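Local coordinates for protein CDA peptide synthetase I (Streptomyces coelicolor, PDB 5DU9) that belongs to the peptide synthetases and is represented here by its condensation domain, which has a two-lobed fold related to that of the CoA-dependent acyltransferases, at residues Ala206-Arg209 with Tyr210-Arg214; Ala215-Thr218 with Gly219-Thr222; Tyr298-Asn301 with Ala302-Thr305; Leu317-Arg320 with Pro321-Phe325; Glu330-Ser333 with Glu334-Gly338. The protein carries 1 engineered substitution. All coordinates share one frame; numbering follows the deposited sequence.

Contact 1 (Ala206-Arg209 with Tyr210-Arg214)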
loop_
_atom_site.group_PDB
_atom_site.type_symbol
_atom_site.label_atom_id
_atom_site.label_comp_id
_atom_site.label_asym_id
_atom_site.label_seq_id
_atom_site.Cartn_x
_atom_site.Cartn_y
_atom_site.Cartn_z
ATOM N N ALA A 206 5.136 -25.021 -7.660
ATOM C CA ALA A 206 5.420 -26.364 -8.154
ATOM C C ALA A 206 5.798 -26.383 -9.636
ATOM O O ALA A 206 6.071 -27.448 -10.194
ATOM C CB ALA A 206 4.215 -27.267 -7.921
ATOM N N SER A 207 5.820 -25.213 -10.267
ATOM C CA SER A 207 6.004 -25.124 -11.714
ATOM C C SER A 207 7.457 -24.916 -12.114
ATOM O O SER A 207 8.305 -24.595 -11.282
ATOM C CB SER A 207 5.161 -23.983 -12.287
ATOM O OG SER A 207 5.750 -22.727 -12.006
ATOM N N ALA A 208 7.728 -25.089 -13.405
ATOM C CA ALA A 208 9.059 -24.869 -13.953
ATOM C C ALA A 208 9.444 -23.395 -13.880
ATOM O O ALA A 208 10.628 -23.061 -13.830
ATOM C CB ALA A 208 9.124 -25.359 -15.393
ATOM N N ARG A 209 8.446 -22.515 -13.880
ATOM C CA ARG A 209 8.697 -21.079 -13.859
ATOM C C ARG A 209 9.371 -20.652 -12.561
ATOM O O ARG A 209 10.169 -19.713 -12.552
ATOM C CB ARG A 209 7.396 -20.293 -14.042
ATOM C CG ARG A 209 7.595 -18.787 -14.152
ATOM C CD ARG A 209 6.290 -18.068 -14.474
ATOM N NE ARG A 209 5.717 -18.529 -15.736
ATOM C CZ ARG A 209 6.038 -18.047 -16.935
ATOM N NH1 ARG A 209 6.935 -17.077 -17.055
ATOM N NH2 ARG A 209 5.457 -18.539 -18.020
ATOM N N TYR A 210 9.047 -21.337 -11.469
ATOM C CA TYR A 210 9.605 -20.987 -10.165
ATOM C C TYR A 210 11.128 -21.043 -10.195
ATOM O O TYR A 210 11.805 -20.113 -9.745
ATOM C CB TYR A 210 9.072 -21.918 -9.075
ATOM C CG TYR A 210 9.708 -21.668 -7.723
ATOM C CD1 TYR A 210 10.875 -22.319 -7.352
ATOM C CD2 TYR A 210 9.149 -20.770 -6.825
ATOM C CE1 TYR A 210 11.465 -22.090 -6.126
ATOM C CE2 TYR A 210 9.731 -20.536 -5.592
ATOM C CZ TYR A 210 10.890 -21.198 -5.250
ATOM O OH TYR A 210 11.474 -20.968 -4.027
ATOM N N GLU A 211 11.659 -22.137 -10.729
ATOM C CA GLU A 211 13.101 -22.325 -10.839
ATOM C C GLU A 211 13.730 -21.227 -11.694
ATOM O O GLU A 211 14.776 -20.679 -11.343
ATOM C CB GLU A 211 13.412 -23.707 -11.425
ATOM C CG GLU A 211 14.884 -23.964 -11.700
ATOM C CD GLU A 211 15.163 -25.407 -12.089
ATOM O OE1 GLU A 211 14.254 -26.065 -12.636
ATOM O OE2 GLU A 211 16.291 -25.886 -11.840
ATOM N N ARG A 212 13.085 -20.903 -12.810
ATOM C CA ARG A 212 13.584 -19.864 -13.703
ATOM C C ARG A 212 13.584 -18.506 -13.011
ATOM O O ARG A 212 14.537 -17.737 -13.134
ATOM C CB ARG A 212 12.748 -19.797 -14.983
ATOM C CG ARG A 212 12.878 -21.022 -15.875
ATOM C CD ARG A 212 12.310 -20.762 -17.262
ATOM N NE ARG A 212 10.906 -20.355 -17.222
ATOM C CZ ARG A 212 9.871 -21.189 -17.300
ATOM N NH1 ARG A 212 10.060 -22.497 -17.425
ATOM N NH2 ARG A 212 8.635 -20.709 -17.253
ATOM N N ASP A 213 12.512 -18.216 -12.283
ATOM C CA ASP A 213 12.407 -16.952 -11.556
ATOM C C ASP A 213 13.484 -16.852 -10.480
ATOM O O ASP A 213 14.111 -15.806 -10.308
ATOM C CB ASP A 213 11.028 -16.799 -10.909
ATOM C CG ASP A 213 9.926 -16.517 -11.916
ATOM O OD1 ASP A 213 10.236 -16.191 -13.081
ATOM O OD2 ASP A 213 8.738 -16.603 -11.525
ATOM N N ARG A 214 13.676 -17.941 -9.746
ATOM C CA ARG A 214 14.693 -17.998 -8.704
ATOM C C ARG A 214 16.067 -17.673 -9.284
ATOM O O ARG A 214 16.827 -16.886 -8.719
ATOM C CB ARG A 214 14.708 -19.381 -8.053
ATOM C CG ARG A 214 15.645 -19.511 -6.865
ATOM C CD ARG A 214 15.701 -20.950 -6.379
ATOM N NE ARG A 214 16.745 -21.165 -5.382
ATOM C CZ ARG A 214 17.157 -22.363 -4.976
ATOM N NH1 ARG A 214 16.618 -23.464 -5.483
ATOM N NH2 ARG A 214 18.113 -22.462 -4.063
HETATM O O HOH W 1 12.774 -24.669 -14.753
HETATM O O HOH W 2 8.821 -15.840 -15.372
#
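Arg209 turns its CG away from its own backbone N (chi1 -175°) and bends at chi3. Arg212 keeps CG beside the backbone N (chi1 -67°) and bends at chi3 too. These bends bring the two guanidinium groups together, with their planes 89° apart. Arg212 NH2 stands over the centre of the Arg209 group, 3.7 Å from Arg209 CZ. Two like charges lie close here, which probably costs some energy. The Arg212 group in turn lies flat over the backbone. Ala208 O and Arg209 CA are under one of its faces, with Arg209 CA 3.4 Å from Arg212 NH2.

This is the first turn of helix 208-220, and Ser207 is its N-cap. Ser207 OG accepts a weak bond from Arg209 N at 3.3 Å and is also bonded to Tyr204 O of the preceding helix. The Asp213 N to Arg209 O bond, 2.8 Å, is a regular helix bond. Asp213 OD2 rests against Arg209 CG at 3.6 Å and is bonded to Tyr204 OH. The other oxygen, Asp213 OD1, accepts a hydrogen bond from a water. That water lies in the Arg209 guanidinium plane and accepts from Arg209 NH1 at 2.8 Å. A second water links Ala208 O to Glu211 OE1.

Contact 2 (Ala215-Thr218 with Gly219-Thr222)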
loop_
_atom_site.group_PDB
_atom_site.type_symbol
_atom_site.label_atom_id
_atom_site.label_comp_id
_atom_site.label_asym_id
_atom_site.label_seq_id
_atom_site.Cartn_x
_atom_site.Cartn_y
_atom_site.Cartn_z
ATOM N N ALA A 215 16.372 -18.279 -10.423
ATOM C CA ALA A 215 17.650 -18.064 -11.089
ATOM C C ALA A 215 17.796 -16.617 -11.549
ATOM O O ALA A 215 18.869 -16.020 -11.423
ATOM C CB ALA A 215 17.790 -19.008 -12.270
ATOM N N TYR A 216 16.720 -16.057 -12.092
ATOM C CA TYR A 216 16.739 -14.672 -12.554
ATOM C C TYR A 216 17.095 -13.717 -11.424
ATOM O O TYR A 216 17.988 -12.881 -11.562
ATOM C CB TYR A 216 15.385 -14.268 -13.142
ATOM C CG TYR A 216 15.281 -12.783 -13.428
ATOM C CD1 TYR A 216 15.854 -12.235 -14.567
ATOM C CD2 TYR A 216 14.616 -11.930 -12.553
ATOM C CE1 TYR A 216 15.767 -10.881 -14.830
ATOM C CE2 TYR A 216 14.520 -10.572 -12.809
ATOM C CZ TYR A 216 15.097 -10.055 -13.948
ATOM O OH TYR A 216 15.007 -8.710 -14.204
ATOM N N TRP A 217 16.397 -13.848 -10.305
ATOM C CA TRP A 217 16.547 -12.896 -9.213
ATOM C C TRP A 217 17.871 -13.058 -8.475
ATOM O O TRP A 217 18.512 -12.069 -8.127
ATOM C CB TRP A 217 15.379 -13.025 -8.237
ATOM C CG TRP A 217 14.144 -12.383 -8.765
ATOM C CD1 TRP A 217 12.993 -13.003 -9.159
ATOM C CD2 TRP A 217 13.944 -10.985 -8.985
ATOM N NE1 TRP A 217 12.084 -12.073 -9.600
ATOM C CE2 TRP A 217 12.643 -10.825 -9.504
ATOM C CE3 TRP A 217 14.735 -9.848 -8.790
ATOM C CZ2 TRP A 217 12.120 -9.582 -9.830
ATOM C CZ3 TRP A 217 14.205 -8.610 -9.109
ATOM C CH2 TRP A 217 12.917 -8.489 -9.628
ATOM N N THR A 218 18.289 -14.296 -8.240
ATOM C CA THR A 218 19.555 -14.518 -7.552
ATOM C C THR A 218 20.711 -14.044 -8.425
ATOM O O THR A 218 21.688 -13.489 -7.921
ATOM C CB THR A 218 19.756 -15.993 -7.177
ATOM O OG1 THR A 218 19.603 -16.820 -8.337
ATOM C CG2 THR A 218 18.751 -16.409 -6.117
ATOM N N GLY A 219 20.585 -14.241 -9.732
ATOM C CA GLY A 219 21.614 -13.820 -10.671
ATOM C C GLY A 219 21.859 -12.323 -10.650
ATOM O O GLY A 219 22.999 -11.874 -10.784
ATOM N N LEU A 220 20.787 -11.552 -10.476
ATOM C CA LEU A 220 20.869 -10.091 -10.462
ATOM C C LEU A 220 21.591 -9.534 -9.240
ATOM O O LEU A 220 22.083 -8.405 -9.271
ATOM C CB LEU A 220 19.466 -9.473 -10.510
ATOM C CG LEU A 220 18.692 -9.412 -11.830
ATOM C CD1 LEU A 220 17.427 -8.582 -11.624
ATOM C CD2 LEU A 220 19.529 -8.834 -12.961
ATOM N N PHE A 221 21.639 -10.313 -8.162
ATOM C CA PHE A 221 22.148 -9.816 -6.883
ATOM C C PHE A 221 23.246 -10.694 -6.290
ATOM O O PHE A 221 23.334 -10.849 -5.071
ATOM C CB PHE A 221 20.989 -9.684 -5.891
ATOM C CG PHE A 221 19.984 -8.645 -6.284
ATOM C CD1 PHE A 221 20.148 -7.329 -5.897
ATOM C CD2 PHE A 221 18.877 -8.979 -7.052
ATOM C CE1 PHE A 221 19.229 -6.363 -6.262
ATOM C CE2 PHE A 221 17.960 -8.019 -7.422
ATOM C CZ PHE A 221 18.134 -6.708 -7.025
ATOM N N THR A 222 24.091 -11.255 -7.150
ATOM C CA THR A 222 25.202 -12.076 -6.691
ATOM C C THR A 222 26.161 -11.270 -5.820
ATOM O O THR A 222 26.819 -11.827 -4.942
ATOM C CB THR A 222 25.985 -12.688 -7.872
ATOM O OG1 THR A 222 26.321 -11.665 -8.819
ATOM C CG2 THR A 222 25.156 -13.761 -8.565
#
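Leu220 sits on one face of the Tyr216 ring, with its CG offset toward the rim. Its CD1 methyl reaches the phenol end and lies 3.6 Å from Tyr216 CZ. The side chain of Tyr216 is also stacked against the ring of His342. The Trp217 indole has Tyr216 CE2 over the centre of one face. At its edge, near the indole plane, comes Phe221: Phe221 CE2 is 4.0 Å from Trp217 CE3. These two side chains run side by side and point the same way. Leu220 CD1 approaches the indole obliquely, 4.1 Å from Trp217 CZ3. The Phe221 ring also turns an edge to the backbone, and Trp217 O lies in its plane, 3.3 Å from Phe221 CD2. Phe221 CG is held beside its backbone N (chi1 -66°), which keeps the ring alongside the indole.

The contact is the last turn of helix 208-220. Gly219 N bonds to Ala215 O at 3.0 Å and Leu220 N to Tyr216 O at 3.3 Å, both of the regular helical spacing. The spacing then shortens. Phe221 N bonds to Thr218 O, three residues back, at 3.2 Å, and it sits 64° out of the carbonyl plane. Thr218 OG1 is bonded to Arg214 O one turn earlier. The buried side of the turn faces strand 311-318 and helix 347-354: Trp217 touches Leu313 and Leu350, and Phe221 touches Pro314 and Leu354. Trp217 NE1 is satisfied by His342 O.

Contact 3 (Tyr298-Asn301 with Ala302-Thr305). With SO4 (sulfate ion), chain C.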
loop_
_atom_site.group_PDB
_atom_site.type_symbol
_atom_site.label_atom_id
_atom_site.label_comp_id
_atom_site.label_asym_id
_atom_site.label_seq_id
_atom_site.Cartn_x
_atom_site.Cartn_y
_atom_site.Cartn_z
ATOM N N TYR A 298 -2.960 -12.573 -10.052
ATOM C CA TYR A 298 -2.863 -13.141 -11.388
ATOM C C TYR A 298 -4.169 -13.822 -11.768
ATOM O O TYR A 298 -4.564 -14.817 -11.165
ATOM C CB TYR A 298 -1.683 -14.112 -11.449
ATOM C CG TYR A 298 -0.418 -13.434 -10.999
ATOM C CD1 TYR A 298 0.262 -12.569 -11.843
ATOM C CD2 TYR A 298 0.065 -13.610 -9.712
ATOM C CE1 TYR A 298 1.404 -11.919 -11.422
ATOM C CE2 TYR A 298 1.207 -12.966 -9.285
ATOM C CZ TYR A 298 1.871 -12.122 -10.142
ATOM O OH TYR A 298 3.010 -11.473 -9.717
ATOM N N GLY A 299 -4.842 -13.250 -12.759
ATOM C CA GLY A 299 -6.109 -13.778 -13.232
ATOM C C GLY A 299 -7.278 -13.007 -12.659
ATOM O O GLY A 299 -7.125 -12.236 -11.712
ATOM N N ALA A 300 -8.455 -13.226 -13.235
ATOM C CA ALA A 300 -9.637 -12.446 -12.888
ATOM C C ALA A 300 -10.088 -12.679 -11.451
ATOM O O ALA A 300 -10.469 -11.736 -10.754
ATOM C CB ALA A 300 -10.772 -12.769 -13.848
ATOM N N ASN A 301 -10.065 -13.933 -11.009
ATOM C CA ASN A 301 -10.506 -14.256 -9.657
ATOM C C ASN A 301 -9.653 -13.547 -8.618
ATOM O O ASN A 301 -10.171 -12.918 -7.696
ATOM C CB ASN A 301 -10.465 -15.765 -9.414
ATOM C CG ASN A 301 -10.828 -16.130 -7.986
ATOM O OD1 ASN A 301 -11.981 -15.990 -7.572
ATOM N ND2 ASN A 301 -9.847 -16.596 -7.227
ATOM N N ALA A 302 -8.340 -13.644 -8.783
ATOM C CA ALA A 302 -7.410 -13.035 -7.842
ATOM C C ALA A 302 -7.588 -11.519 -7.773
ATOM O O ALA A 302 -7.485 -10.924 -6.696
ATOM C CB ALA A 302 -5.977 -13.385 -8.220
ATOM N N ARG A 303 -7.874 -10.896 -8.912
ATOM C CA ARG A 303 -7.989 -9.443 -8.969
ATOM C C ARG A 303 -9.112 -8.895 -8.085
ATOM O O ARG A 303 -9.009 -7.776 -7.582
ATOM C CB ARG A 303 -8.198 -8.984 -10.413
ATOM C CG ARG A 303 -6.899 -8.899 -11.209
ATOM C CD ARG A 303 -7.069 -8.118 -12.500
ATOM N NE ARG A 303 -7.915 -8.817 -13.464
ATOM C CZ ARG A 303 -7.484 -9.758 -14.300
ATOM N NH1 ARG A 303 -6.211 -10.131 -14.296
ATOM N NH2 ARG A 303 -8.332 -10.333 -15.142
ATOM N N ILE A 304 -10.158 -9.688 -7.871
ATOM C CA ILE A 304 -11.330 -9.226 -7.117
ATOM C C ILE A 304 -11.530 -9.975 -5.800
ATOM O O ILE A 304 -12.636 -10.020 -5.273
ATOM C CB ILE A 304 -12.618 -9.347 -7.960
ATOM C CG1 ILE A 304 -12.852 -10.798 -8.394
ATOM C CG2 ILE A 304 -12.531 -8.433 -9.173
ATOM C CD1 ILE A 304 -14.246 -11.066 -8.932
ATOM N N THR A 305 -10.455 -10.544 -5.261
ATOM C CA THR A 305 -10.521 -11.245 -3.980
ATOM C C THR A 305 -9.872 -10.410 -2.877
ATOM O O THR A 305 -8.651 -10.317 -2.818
ATOM C CB THR A 305 -9.828 -12.620 -4.055
ATOM O OG1 THR A 305 -10.453 -13.415 -5.071
ATOM C CG2 THR A 305 -9.925 -13.356 -2.725
HETATM S S SO4 C . -9.380 -17.217 -13.026
HETATM O O1 SO4 C . -8.901 -17.363 -14.397
HETATM O O2 SO4 C . -10.300 -18.311 -12.706
HETATM O O3 SO4 C . -8.245 -17.261 -12.110
HETATM O O4 SO4 C . -10.069 -15.938 -12.893
HETATM O O HOH W 3 -7.056 -15.636 -10.629
#
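A short, weakly bonded helical turn at about 300-303 joins Tyr298-Asn301 to Ala302-Thr305, and a sulfate ion lies at its N-terminal end. The sulfate probably comes from the crystallisation liquor. Asn301 N donates to SO4 O4 at 2.8 Å. One water bridges Tyr298 O, Ala302 N and the sulfate, with Ala302 N donating to it at 3.0 Å. A bound anion suits the N terminus of a helix, where backbone N-H groups point outward.

Arg303 N bonds back to Gly299 O at 3.2 Å. The Arg303 side chain keeps CG beside its backbone N (chi1 -81°) and bends at chi3. This lays the guanidinium flat over Gly299 O and Ala300 CA, with Arg303 NH2 3.4 Å from Ala300 CA.

Helix 194-205 packs against the turn: Ala302 and Thr305 both touch Met197. The amide of Asn301 is held elsewhere, its OD1 accepting from Asp193 N. Tyr298 OH bonds to Ser343 OG.

Asn301 O takes two bonds at the end of the turn, one to each face of its carbonyl plane. Ile304 N donates at 3.2 Å from one face, and Thr305 OG1 donates to Asn301 O from the opposite face at 2.7 Å.

Contact 4 (Leu317-Arg320 with Pro321-Phe325)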
loop_
_atom_site.group_PDB
_atom_site.type_symbol
_atom_site.label_atom_id
_atom_site.label_comp_id
_atom_site.label_asym_id
_atom_site.label_seq_id
_atom_site.Cartn_x
_atom_site.Cartn_y
_atom_site.Cartn_z
ATOM N N LEU A 317 19.054 -0.236 -10.588
ATOM C CA LEU A 317 19.199 0.764 -11.638
ATOM C C LEU A 317 20.605 1.338 -11.615
ATOM O O LEU A 317 21.077 1.777 -10.568
ATOM C CB LEU A 317 18.177 1.890 -11.449
ATOM C CG LEU A 317 16.733 1.441 -11.222
ATOM C CD1 LEU A 317 15.896 2.542 -10.597
ATOM C CD2 LEU A 317 16.127 0.988 -12.535
ATOM N N ALA A 318 21.272 1.329 -12.764
ATOM C CA ALA A 318 22.559 1.989 -12.898
ATOM C C ALA A 318 22.345 3.369 -13.500
ATOM O O ALA A 318 21.714 3.499 -14.545
ATOM C CB ALA A 318 23.506 1.166 -13.759
ATOM N N VAL A 319 22.846 4.395 -12.817
ATOM C CA VAL A 319 22.792 5.760 -13.319
ATOM C C VAL A 319 24.220 6.207 -13.595
ATOM O O VAL A 319 24.983 6.518 -12.679
ATOM C CB VAL A 319 22.097 6.721 -12.328
ATOM C CG1 VAL A 319 21.990 8.113 -12.922
ATOM C CG2 VAL A 319 20.715 6.200 -11.962
ATOM N N ARG A 320 24.580 6.211 -14.873
ATOM C CA ARG A 320 25.943 6.497 -15.283
ATOM C C ARG A 320 26.146 7.992 -15.483
ATOM O O ARG A 320 25.179 8.732 -15.666
ATOM C CB ARG A 320 26.278 5.735 -16.568
ATOM C CG ARG A 320 26.495 4.244 -16.357
ATOM C CD ARG A 320 26.622 3.509 -17.682
ATOM N NE ARG A 320 27.027 2.115 -17.510
ATOM C CZ ARG A 320 26.192 1.105 -17.284
ATOM N NH1 ARG A 320 24.886 1.314 -17.189
ATOM N NH2 ARG A 320 26.669 -0.125 -17.146
ATOM N N PRO A 321 27.408 8.447 -15.440
ATOM C CA PRO A 321 27.653 9.881 -15.606
ATOM C C PRO A 321 27.137 10.418 -16.937
ATOM O O PRO A 321 27.307 9.763 -17.968
ATOM C CB PRO A 321 29.183 9.993 -15.537
ATOM C CG PRO A 321 29.638 8.757 -14.846
ATOM C CD PRO A 321 28.657 7.693 -15.224
ATOM N N GLY A 322 26.499 11.585 -16.901
ATOM C CA GLY A 322 26.132 12.294 -18.113
ATOM C C GLY A 322 24.793 11.902 -18.705
ATOM O O GLY A 322 24.382 12.456 -19.721
ATOM N N GLU A 323 24.112 10.949 -18.082
ATOM C CA GLU A 323 22.823 10.495 -18.593
ATOM C C GLU A 323 21.734 11.538 -18.350
ATOM O O GLU A 323 21.746 12.243 -17.345
ATOM C CB GLU A 323 22.427 9.165 -17.950
ATOM C CG GLU A 323 23.259 7.991 -18.439
ATOM C CD GLU A 323 22.836 6.667 -17.826
ATOM O OE1 GLU A 323 22.244 6.677 -16.726
ATOM O OE2 GLU A 323 23.096 5.617 -18.449
ATOM N N SER A 324 20.797 11.624 -19.288
ATOM C CA SER A 324 19.641 12.501 -19.143
ATOM C C SER A 324 18.584 11.867 -18.252
ATOM O O SER A 324 18.620 10.668 -18.004
ATOM C CB SER A 324 19.025 12.804 -20.504
ATOM O OG SER A 324 18.457 11.626 -21.044
ATOM N N PHE A 325 17.618 12.660 -17.800
ATOM C CA PHE A 325 16.525 12.100 -17.024
ATOM C C PHE A 325 15.731 11.130 -17.896
ATOM O O PHE A 325 15.308 10.076 -17.433
ATOM C CB PHE A 325 15.614 13.195 -16.465
ATOM C CG PHE A 325 14.485 12.663 -15.622
ATOM C CD1 PHE A 325 14.741 11.840 -14.537
ATOM C CD2 PHE A 325 13.175 12.987 -15.912
ATOM C CE1 PHE A 325 13.710 11.346 -13.763
ATOM C CE2 PHE A 325 12.136 12.493 -15.147
ATOM C CZ PHE A 325 12.405 11.673 -14.066
HETATM O O HOH W 4 20.081 5.210 -16.060
HETATM O O HOH W 5 22.964 3.402 -16.960
#
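Glu323 reaches back across the turn toward Arg320, and the two side chains cross at a slant. The planes of the Arg320 guanidinium and the Glu323 carboxylate are 57° apart. They do not meet directly: Arg320 NH1 and Glu323 OE2 are 4.8 Å apart. One water closes this gap. It accepts from Arg320 NH1 at 2.8 Å, in the guanidinium plane, and donates to Glu323 OE2. The same water also donates to Ala318 O at 2.7 Å.

Glu323 CG lies beside its backbone N (chi1 -72°) and the chain beyond is extended. This brings the carboxylate back to the backbone of Val319 and Arg320. Glu323 OE1 accepts a weak bond from Arg320 N at 3.0 Å. It also lies 3.6 Å from Val319 CA. A further water donates both to Glu323 OE1 and to Ala318 O. The carboxylate is thus tied to Ala318 at the strand end through two waters, and to Arg320 just beyond it by one weak backbone bond. The opposite charge of the nearby guanidinium would probably stabilise its ionised form.

The backbone closes with a weak bond from Glu323 N to Arg320 O at 3.4 Å. Gly322 N is bonded to Asp444 OD2, and Glu323 pairs by backbone bonds with Val443, so the loop leans on the C-terminal end of the chain. Ser324 then serves as N-cap, with its OG bonded to Arg327 N. Arg320-Glu323 is a type II beta turn, with Pro321 second and Gly322, at phi 87°, third. It leads from strand 311-318 into helix 325-341.

Contact 5 (Glu330-Ser333 with Glu334-Gly338)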
loop_
_atom_site.group_PDB
_atom_site.type_symbol
_atom_site.label_atom_id
_atom_site.label_comp_id
_atom_site.label_asym_id
_atom_site.label_seq_id
_atom_site.Cartn_x
_atom_site.Cartn_y
_atom_site.Cartn_z
ATOM N N GLU A 330 14.285 5.383 -19.268
ATOM C CA GLU A 330 14.486 4.192 -20.098
ATOM C C GLU A 330 15.110 3.052 -19.292
ATOM O O GLU A 330 14.743 1.885 -19.455
ATOM C CB GLU A 330 15.363 4.523 -21.304
ATOM C CG GLU A 330 14.696 5.430 -22.318
ATOM C CD GLU A 330 15.645 5.888 -23.412
ATOM O OE1 GLU A 330 16.801 5.418 -23.441
ATOM O OE2 GLU A 330 15.232 6.723 -24.244
ATOM N N THR A 331 16.062 3.395 -18.430
ATOM C CA THR A 331 16.713 2.411 -17.574
ATOM C C THR A 331 15.682 1.763 -16.653
ATOM O O THR A 331 15.682 0.547 -16.454
ATOM C CB THR A 331 17.842 3.062 -16.754
ATOM O OG1 THR A 331 18.838 3.554 -17.655
ATOM C CG2 THR A 331 18.483 2.065 -15.789
ATOM N N VAL A 332 14.793 2.584 -16.108
ATOM C CA VAL A 332 13.720 2.089 -15.250
ATOM C C VAL A 332 12.799 1.153 -16.030
ATOM O O VAL A 332 12.430 0.088 -15.546
ATOM C CB VAL A 332 12.903 3.258 -14.655
ATOM C CG1 VAL A 332 11.584 2.778 -14.052
ATOM C CG2 VAL A 332 13.725 3.988 -13.609
ATOM N N SER A 333 12.434 1.556 -17.241
ATOM C CA SER A 333 11.557 0.742 -18.075
ATOM C C SER A 333 12.167 -0.630 -18.379
ATOM O O SER A 333 11.468 -1.645 -18.341
ATOM C CB SER A 333 11.237 1.477 -19.378
ATOM O OG SER A 333 10.391 2.588 -19.141
ATOM N N GLU A 334 13.466 -0.659 -18.673
ATOM C CA GLU A 334 14.158 -1.910 -18.976
ATOM C C GLU A 334 14.189 -2.826 -17.757
ATOM O O GLU A 334 13.928 -4.028 -17.859
ATOM C CB GLU A 334 15.581 -1.635 -19.462
ATOM C CG GLU A 334 16.386 -2.892 -19.755
ATOM C CD GLU A 334 17.710 -2.599 -20.437
ATOM O OE1 GLU A 334 18.555 -3.517 -20.516
ATOM O OE2 GLU A 334 17.910 -1.455 -20.896
ATOM N N ALA A 335 14.500 -2.255 -16.598
ATOM C CA ALA A 335 14.564 -3.030 -15.368
ATOM C C ALA A 335 13.181 -3.533 -14.960
ATOM O O ALA A 335 13.043 -4.667 -14.504
ATOM C CB ALA A 335 15.176 -2.198 -14.252
ATOM N N MET A 336 12.165 -2.687 -15.111
ATOM C CA MET A 336 10.800 -3.071 -14.751
ATOM C C MET A 336 10.285 -4.192 -15.649
ATOM O O MET A 336 9.529 -5.054 -15.204
ATOM C CB MET A 336 9.861 -1.870 -14.828
ATOM C CG MET A 336 9.944 -0.951 -13.625
ATOM S SD MET A 336 9.336 -1.717 -12.106
ATOM C CE MET A 336 7.586 -1.856 -12.447
ATOM N N SER A 337 10.690 -4.191 -16.912
ATOM C CA SER A 337 10.280 -5.267 -17.813
ATOM C C SER A 337 10.705 -6.618 -17.245
ATOM O O SER A 337 9.929 -7.576 -17.250
ATOM C CB SER A 337 10.863 -5.060 -19.209
ATOM O OG SER A 337 10.281 -3.927 -19.830
ATOM N N GLY A 338 11.928 -6.684 -16.730
ATOM C CA GLY A 338 12.440 -7.912 -16.153
ATOM C C GLY A 338 11.765 -8.251 -14.838
ATOM O O GLY A 338 11.470 -9.408 -14.556
#
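Glu330 begins the contact by accepting from Glu334 N at its carbonyl oxygen, 3.0 Å away. Glu334 CB also rests on Glu330 O at 3.6 Å. Glu330 OE1 has a long, weak ion pair with Arg327 NH1, one turn earlier.

Thr331 comes next. Its O accepts from Ala335 N at 3.0 Å, and Ala335 CB packs over the same oxygen at 3.6 Å. The hydroxyl of Thr331 is bonded to Arg327 O, one turn earlier in the helix.

Val332 carries the apolar part of the contact. Met336 N bonds to Val332 O at 2.8 Å. The two side chains lie side by side and point the same way. Val332 has CG1 opposite its backbone N (chi1 166°), and this branch meets Met336 CG at 4.1 Å. Met336 then bends at chi2 (-67°) and again at chi3, so its sulfur and end methyl lead away from Val332. Both residues are buried.

Ser333 ends the first segment. Its O accepts from Ser337 N at 3.0 Å, and its OG is bonded to Val329 O. Ser333 also touches Arg269.

Four successive bonds, each spanning four residues, mark regular alpha helix, here the middle of helix 325-341. The helix is amphipathic. Val332 and Met336 face helix 267-283 and strand 311-318, where Ile272, Ala273, Leu315 and Leu317 receive them, while Glu330, Glu334 and Ser337 lie on the exposed side.

Overall arrangement
Each contact is local and closes no long loop. They follow one another in series, and none nests in or crosses another. Contacts 1 and 2 are the start and end of helix 208-220, with centres 13 Å apart. Contact 3 is a separate turn between strands 287-294 and 311-318, against helix 194-205. It touches none of the others. Contact 4 leaves strand 311-318 and leads into helix 325-341, which holds contact 5. The chain doubles back there, and Leu317 CD2 meets Ala335 CB at 3.7 Å. Contact 2 joins this group too, as Tyr216 OH packs on Gly338 CA at 3.3 Å. Helices 208-220 and 325-341 are thereby tied together.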